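PDB 2IMH: hypothetical protein UNP Q5LQD5_SILPO from Silicibacter pomeroyi, which is of unknown function but belongs to the DUF1028 family and builds two antiparallel beta sheets packed face to face between layers of helices. Local coordinates for residues A[14-20]-A[167-172]; A[36-42]-A[87-91]; A[130-135]-A[148-153]. All coordinates share one frame; numbering follows the deposited sequence. Where two conformers were deposited one is given.

The three contacts sample successive layers of the chain. Contact 1 joins two strands of the six-stranded sheet, contact 2 two strands of the four-stranded sheet, and contact 3 two helices against the outer face of the larger sheet. The centres of contacts 1 and 2 lie about 10 Å apart where the sheets meet: Met41 CE reaches Gly18 C at 3.5 Å, and Leu37 CD1 comes to 3.4 Å from His172 C. On the other face of contact 1, Leu150 CD2 of contact 3 approaches Ala20 C at 3.9 Å. Contacts 2 and 3 do not touch, their nearest atoms being about 8 Å apart. With the function unknown, the contacts are described as fold packing alone.

Contact 1 (A[14-20]-A[167-172]); sequences TGAIGGA and AMLVLH
Ile17 and Leu171 form one of two hydrogen-bonded pairs that tie strand 16-23 to the antiparallel strand 165-172. Ile17 N donates to Leu171 O at 3.0 Å, in the carbonyl plane, while the return bond from Leu171 N to Ile17 O is 2.9 Å long and almost straight, with 173° at the hydrogen. Gly19 and Leu169 repeat the pattern: Gly19 N gives to Leu169 O at 2.8 Å, and Leu169 N to Gly19 O with the donor tilted from the carbonyl plane. Between them, at the non-hydrogen-bonded pair of Gly18 and Val170, the chains draw close, and Val170 CA sends a CA-H...O contact to Ile17 O at 3.4 Å. A side chain at Gly18 would run into Val170 CG2 and Leu169 O.

Apolar contact is slighter. Ile17 CG1 meets Leu171 CB at 4.0 Å, the two side chains crossing at a slant on the same face of the sheet.

Polar side chains close the strand end. With CG anti to the backbone N (chi1 -177°), the His172 ring reaches back to the turn before strand 16-23, and NE2 makes a weak, bent bond to Thr14 O (3.0 Å, 127°) at the ring edge. ND1 is bonded to Asp174 N. Thr14 OG1 takes Ala16 N at 3.0 Å in an ST turn and also bonds Asp11.

Both strands are interior to the six-stranded sheet, flanked by strands 4-11 and 175-182. Ala20 and Val170 face helix 142-155, whereas Ile17 and Leu169 face Met41 of the other sheet.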
# COMPACT_ATOMS: atom_id res chain seq x y z
N THR A 14 8.27 11.00 9.66
CA THR A 14 6.96 11.21 10.31
C THR A 14 6.44 10.02 11.10
O THR A 14 5.60 10.16 11.99
CB THR A 14 5.89 11.62 9.30
OG1 THR A 14 5.61 10.51 8.41
CG2 THR A 14 6.35 12.82 8.47
N GLY A 15 6.93 8.83 10.75
CA GLY A 15 6.42 7.61 11.35
C GLY A 15 5.20 7.13 10.59
O GLY A 15 4.60 6.11 10.95
N ALA A 16 4.83 7.84 9.52
CA ALA A 16 3.74 7.35 8.66
C ALA A 16 4.12 6.01 8.06
O ALA A 16 5.30 5.72 7.84
CB ALA A 16 3.42 8.33 7.55
N ILE A 17 3.10 5.20 7.80
CA ILE A 17 3.27 3.94 7.06
C ILE A 17 2.32 3.98 5.87
O ILE A 17 1.29 4.66 5.91
CB ILE A 17 3.02 2.70 7.96
CG1 ILE A 17 1.62 2.73 8.61
CG2 ILE A 17 4.17 2.57 8.98
CD1 ILE A 17 1.25 1.43 9.36
N GLY A 18 2.68 3.29 4.80
CA GLY A 18 1.78 3.29 3.66
C GLY A 18 2.07 2.23 2.63
O GLY A 18 2.99 1.43 2.77
N GLY A 19 1.24 2.22 1.60
CA GLY A 19 1.44 1.29 0.50
C GLY A 19 0.68 1.78 -0.72
O GLY A 19 -0.19 2.66 -0.61
N ALA A 20 1.01 1.21 -1.87
CA ALA A 20 0.32 1.54 -3.10
C ALA A 20 0.36 0.34 -4.01
O ALA A 20 1.28 -0.47 -3.92
CB ALA A 20 0.96 2.72 -3.76
N ALA A 167 -4.46 1.94 -6.18
CA ALA A 167 -4.82 2.43 -4.86
C ALA A 167 -3.61 2.84 -4.04
O ALA A 167 -2.48 2.42 -4.31
CB ALA A 167 -5.61 1.39 -4.11
N MSE A 168 -3.90 3.63 -3.01
CA MSE A 168 -2.90 4.01 -2.02
C MSE A 168 -3.55 4.00 -0.66
O MSE A 168 -4.76 4.23 -0.53
CB MSE A 168 -2.35 5.42 -2.31
CG MSE A 168 -1.10 5.78 -1.51
SE MSE A 168 -0.13 7.31 -2.27
CE MSE A 168 0.28 6.46 -3.97
N LEU A 169 -2.75 3.70 0.36
CA LEU A 169 -3.23 3.71 1.72
C LEU A 169 -2.09 4.28 2.56
O LEU A 169 -0.98 3.73 2.54
CB LEU A 169 -3.56 2.29 2.18
CG LEU A 169 -3.97 2.16 3.65
CD1 LEU A 169 -5.30 2.89 3.85
CD2 LEU A 169 -4.07 0.69 4.11
N VAL A 170 -2.37 5.35 3.30
CA VAL A 170 -1.34 5.95 4.16
C VAL A 170 -1.93 6.27 5.52
O VAL A 170 -3.02 6.85 5.62
CB VAL A 170 -0.71 7.22 3.54
CG1 VAL A 170 0.29 7.89 4.54
CG2 VAL A 170 -0.01 6.87 2.20
N LEU A 171 -1.19 5.90 6.57
CA LEU A 171 -1.65 6.03 7.95
C LEU A 171 -0.64 6.79 8.79
O LEU A 171 0.56 6.60 8.63
CB LEU A 171 -1.85 4.65 8.58
CG LEU A 171 -2.71 3.63 7.82
CD1 LEU A 171 -2.76 2.31 8.59
CD2 LEU A 171 -4.12 4.19 7.59
N HIS A 172 -1.13 7.62 9.70
CA HIS A 172 -0.27 8.36 10.62
C HIS A 172 -1.14 8.72 11.82
O HIS A 172 -2.31 9.04 11.65
CB HIS A 172 0.21 9.64 9.97
CG HIS A 172 1.16 10.41 10.83
ND1 HIS A 172 0.72 11.31 11.78
CD2 HIS A 172 2.51 10.38 10.92
CE1 HIS A 172 1.77 11.82 12.41
NE2 HIS A 172 2.87 11.28 11.90

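Contact 2 (A[36-42]-A[87-91]); sequences DLNAGMS and AAMDL
Met41 and Met89, both selenomethionines, form the hydrogen-bonded pair joining the two central strands of the four-stranded antiparallel sheet, next to the bulged turn 36-40. Met41 N donates to Met89 O at 2.9 Å, in the carbonyl plane, and Met89 N returns a bond of 2.9 Å to Met41 O. Their side chains lie side by side and point the same way. Met89 CG stands anti to its own N (chi1 -180°), and a bend at chi3 lays CE against Met41 CG at 3.8 Å.

In the turn, Ala39 and Gly40 both face Asp36, a classic beta bulge in which Asp36 O accepts from Ala39 N and Gly40 N alike. Gly40 takes a phi of 136°, a backbone shape at which a CB would be jammed against the preceding carbonyl O and would strike Met89 O as well. Asp36 OD1 holds Asn38 N in an Asx turn, and OD2 salt-bridges Arg62.

Leu91, just beyond strand 85-90, lays its side chain against this turn. Its CD1 sits 3.3 Å from Leu37 O, and CD2 comes to 3.7 Å from Gly40 N. A water links the backbones, donating to Ala39 O at 2.7 Å and accepting from Leu91 N at 2.9 Å. An alanine here would lack both methyls and would probably open a gap beside Leu37 O and Gly40 N.

With Met41, Met89 and Leu91 on Ile17, and Ser42 and Ala88 on helix 51-62, this is one sheet of a layered helix-sheet-sheet-helix fold, consistent with that of Ntn hydrolases.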
# COMPACT_ATOMS: atom_id res chain seq x y z
N ASP A 36 -2.22 -0.99 9.85
CA ASP A 36 -2.66 -0.57 11.18
C ASP A 36 -1.46 0.02 11.90
O ASP A 36 -0.37 -0.57 11.92
CB ASP A 36 -3.23 -1.76 11.97
CG ASP A 36 -4.02 -1.33 13.20
OD1 ASP A 36 -3.63 -0.37 13.89
OD2 ASP A 36 -5.06 -1.98 13.47
N LEU A 37 -1.65 1.23 12.45
CA LEU A 37 -0.58 1.92 13.16
C LEU A 37 -0.10 1.16 14.39
O LEU A 37 0.96 1.50 14.95
CB LEU A 37 -1.01 3.34 13.52
CG LEU A 37 -1.18 4.29 12.33
CD1 LEU A 37 -1.94 5.52 12.81
CD2 LEU A 37 0.19 4.68 11.77
N ASN A 38 -0.83 0.12 14.79
CA ASN A 38 -0.38 -0.72 15.88
C ASN A 38 0.31 -2.01 15.40
O ASN A 38 0.56 -2.92 16.20
CB ASN A 38 -1.54 -1.04 16.82
CG ASN A 38 -2.58 -1.95 16.21
OD1 ASN A 38 -2.33 -2.67 15.24
ND2 ASN A 38 -3.78 -1.94 16.80
N ALA A 39 0.63 -2.08 14.11
CA ALA A 39 1.14 -3.33 13.53
C ALA A 39 2.16 -3.11 12.40
O ALA A 39 3.29 -3.63 12.44
CB ALA A 39 -0.03 -4.18 13.03
N GLY A 40 1.76 -2.35 11.40
CA GLY A 40 2.54 -2.26 10.15
C GLY A 40 1.62 -2.34 8.93
O GLY A 40 0.42 -2.02 9.04
N MSE A 41 2.17 -2.77 7.80
CA MSE A 41 1.44 -2.81 6.52
C MSE A 41 1.48 -4.21 5.94
O MSE A 41 2.44 -4.97 6.17
CB MSE A 41 2.10 -1.87 5.50
CG MSE A 41 2.03 -0.39 5.83
SE MSE A 41 0.23 0.39 5.70
CE MSE A 41 -0.21 -0.16 3.85
N SER A 42 0.47 -4.55 5.14
CA SER A 42 0.51 -5.80 4.40
C SER A 42 -0.04 -5.64 2.98
O SER A 42 -0.89 -4.79 2.73
CB SER A 42 -0.26 -6.91 5.13
OG SER A 42 -1.63 -6.61 5.23
N ALA A 87 3.21 -9.87 1.39
CA ALA A 87 4.32 -9.04 1.82
C ALA A 87 3.85 -8.30 3.06
O ALA A 87 2.67 -7.95 3.19
CB ALA A 87 4.70 -8.05 0.75
N ALA A 88 4.76 -8.10 4.00
CA ALA A 88 4.39 -7.44 5.25
C ALA A 88 5.55 -6.63 5.74
O ALA A 88 6.71 -7.04 5.58
CB ALA A 88 4.01 -8.46 6.31
N MSE A 89 5.26 -5.50 6.38
CA MSE A 89 6.31 -4.63 6.86
C MSE A 89 5.93 -4.15 8.25
O MSE A 89 4.77 -3.83 8.48
CB MSE A 89 6.46 -3.41 5.92
CG MSE A 89 7.54 -2.44 6.34
SE MSE A 89 7.21 -0.65 5.62
CE MSE A 89 5.68 -0.16 6.74
N ASP A 90 6.89 -4.09 9.18
CA ASP A 90 6.60 -3.64 10.53
C ASP A 90 6.76 -2.14 10.66
O ASP A 90 7.07 -1.46 9.68
CB ASP A 90 7.40 -4.43 11.60
CG ASP A 90 8.88 -4.03 11.70
OD1 ASP A 90 9.33 -3.03 11.09
OD2 ASP A 90 9.60 -4.77 12.43
N LEU A 91 6.54 -1.61 11.87
CA LEU A 91 6.48 -0.16 12.07
C LEU A 91 7.84 0.52 11.94
O LEU A 91 7.90 1.75 11.85
CB LEU A 91 5.85 0.18 13.43
CG LEU A 91 4.38 -0.18 13.59
CD1 LEU A 91 3.97 0.05 15.04
CD2 LEU A 91 3.48 0.67 12.65
O HOH W 1 5.54 -3.41 13.90

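Contact 3 (A[130-135]-A[148-153]); sequences AMTEAF and AALIAA
Phe135 carries the one aromatic ring here, but it is CB, not the ring, that meets the partner helix, resting on Ala149 CB at 4.1 Å. With CG anti to the backbone N (chi1 -175°), the ring is taken toward Phe112 of strand 108-112, the two planes inclined at about 50°. Phe142, Arg145 and Leu146, from the start of the second helix, also touch the Phe135 side chain.

The motif is an antiparallel helical hairpin: helices 126-137 and 142-155 follow each other in the chain and cross at 147°, their short axes approaching to 7.5 Å. No hydrogen bond spans them. Small side chains permit such nearness, with Ala130 and Ala134 of one helix set against Ala148, Ala149, Ala152 and Ala153 of the other.

Met131, a selenomethionine, is the long side chain of the interface. It is extended as far as SE and reaches across the second helix: CB lies 4.0 Å from Ala153 CB, CG 3.8 Å from Ala149 CB, and CE 3.8 Å from Leu150 CD2, the Met131 and Leu150 side chains lying side by side and pointing the same way. Met131 and Ala153 also touch Phe5 of strand 4-11, which seats the hairpin on the six-stranded sheet, while Leu150 reaches Ile190 and Leu193 of helix 189-200.

Away from the sheet, Ala152 CB fits between residues one turn apart on the first helix, 3.5 Å from Ala130 O and only 3.4 Å from Ala134 CB, a methyl pair tighter than ordinary van der Waals contact.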
# COMPACT_ATOMS: atom_id res chain seq x y z
N ALA A 130 12.65 -1.22 -11.03
CA ALA A 130 12.34 0.17 -11.41
C ALA A 130 11.44 0.81 -10.37
O ALA A 130 11.62 1.98 -10.01
CB ALA A 130 11.66 0.22 -12.79
N MSE A 131 10.47 0.04 -9.87
CA MSE A 131 9.59 0.50 -8.80
C MSE A 131 10.39 0.94 -7.57
O MSE A 131 10.17 2.02 -7.02
CB MSE A 131 8.65 -0.65 -8.41
CG MSE A 131 7.58 -0.25 -7.44
SE MSE A 131 6.40 -1.75 -7.14
CE MSE A 131 4.76 -0.70 -6.99
N THR A 132 11.31 0.09 -7.14
CA THR A 132 12.13 0.35 -5.95
C THR A 132 13.04 1.57 -6.16
O THR A 132 13.07 2.50 -5.34
CB THR A 132 13.00 -0.89 -5.65
OG1 THR A 132 12.15 -2.01 -5.36
CG2 THR A 132 13.91 -0.63 -4.46
N GLU A 133 13.78 1.56 -7.27
CA GLU A 133 14.64 2.69 -7.61
C GLU A 133 13.87 4.01 -7.58
O GLU A 133 14.34 5.00 -7.03
CB GLU A 133 15.27 2.48 -8.99
CG GLU A 133 16.15 3.65 -9.47
CD GLU A 133 16.63 3.50 -10.92
OE1 GLU A 133 16.24 2.53 -11.61
OE2 GLU A 133 17.42 4.36 -11.38
N ALA A 134 12.68 4.03 -8.20
CA ALA A 134 11.86 5.25 -8.22
C ALA A 134 11.47 5.71 -6.82
O ALA A 134 11.58 6.90 -6.51
CB ALA A 134 10.63 5.07 -9.09
N PHE A 135 11.05 4.78 -5.97
CA PHE A 135 10.69 5.14 -4.59
C PHE A 135 11.87 5.70 -3.80
O PHE A 135 11.77 6.75 -3.17
CB PHE A 135 10.10 3.95 -3.83
CG PHE A 135 9.61 4.31 -2.48
CD1 PHE A 135 8.34 4.88 -2.30
CD2 PHE A 135 10.44 4.15 -1.37
CE1 PHE A 135 7.92 5.26 -1.04
CE2 PHE A 135 10.02 4.51 -0.11
CZ PHE A 135 8.76 5.08 0.05
N ALA A 148 5.21 7.74 -7.59
CA ALA A 148 6.36 7.62 -8.49
C ALA A 148 6.71 6.14 -8.72
O ALA A 148 7.02 5.73 -9.84
CB ALA A 148 7.55 8.36 -7.93
N ALA A 149 6.64 5.36 -7.65
CA ALA A 149 6.87 3.92 -7.71
C ALA A 149 5.89 3.20 -8.64
O ALA A 149 6.31 2.39 -9.47
CB ALA A 149 6.85 3.30 -6.32
N LEU A 150 4.60 3.51 -8.52
CA LEU A 150 3.59 2.91 -9.42
C LEU A 150 3.87 3.25 -10.89
O LEU A 150 3.82 2.39 -11.76
CB LEU A 150 2.18 3.39 -9.06
CG LEU A 150 1.60 2.95 -7.72
CD1 LEU A 150 0.15 3.44 -7.62
CD2 LEU A 150 1.67 1.41 -7.56
N ILE A 151 4.14 4.52 -11.14
CA ILE A 151 4.45 4.99 -12.50
C ILE A 151 5.68 4.29 -13.10
O ILE A 151 5.64 3.85 -14.26
CB ILE A 151 4.56 6.53 -12.52
CG1 ILE A 151 3.16 7.14 -12.40
CG2 ILE A 151 5.30 7.04 -13.76
CD1 ILE A 151 2.24 6.89 -13.62
N ALA A 152 6.74 4.17 -12.31
CA ALA A 152 7.96 3.48 -12.77
C ALA A 152 7.69 2.01 -13.05
O ALA A 152 8.22 1.44 -14.00
CB ALA A 152 9.07 3.62 -11.73
N ALA A 153 6.89 1.38 -12.19
CA ALA A 153 6.57 -0.04 -12.37
C ALA A 153 5.79 -0.22 -13.66
O ALA A 153 6.05 -1.15 -14.43
CB ALA A 153 5.76 -0.55 -11.21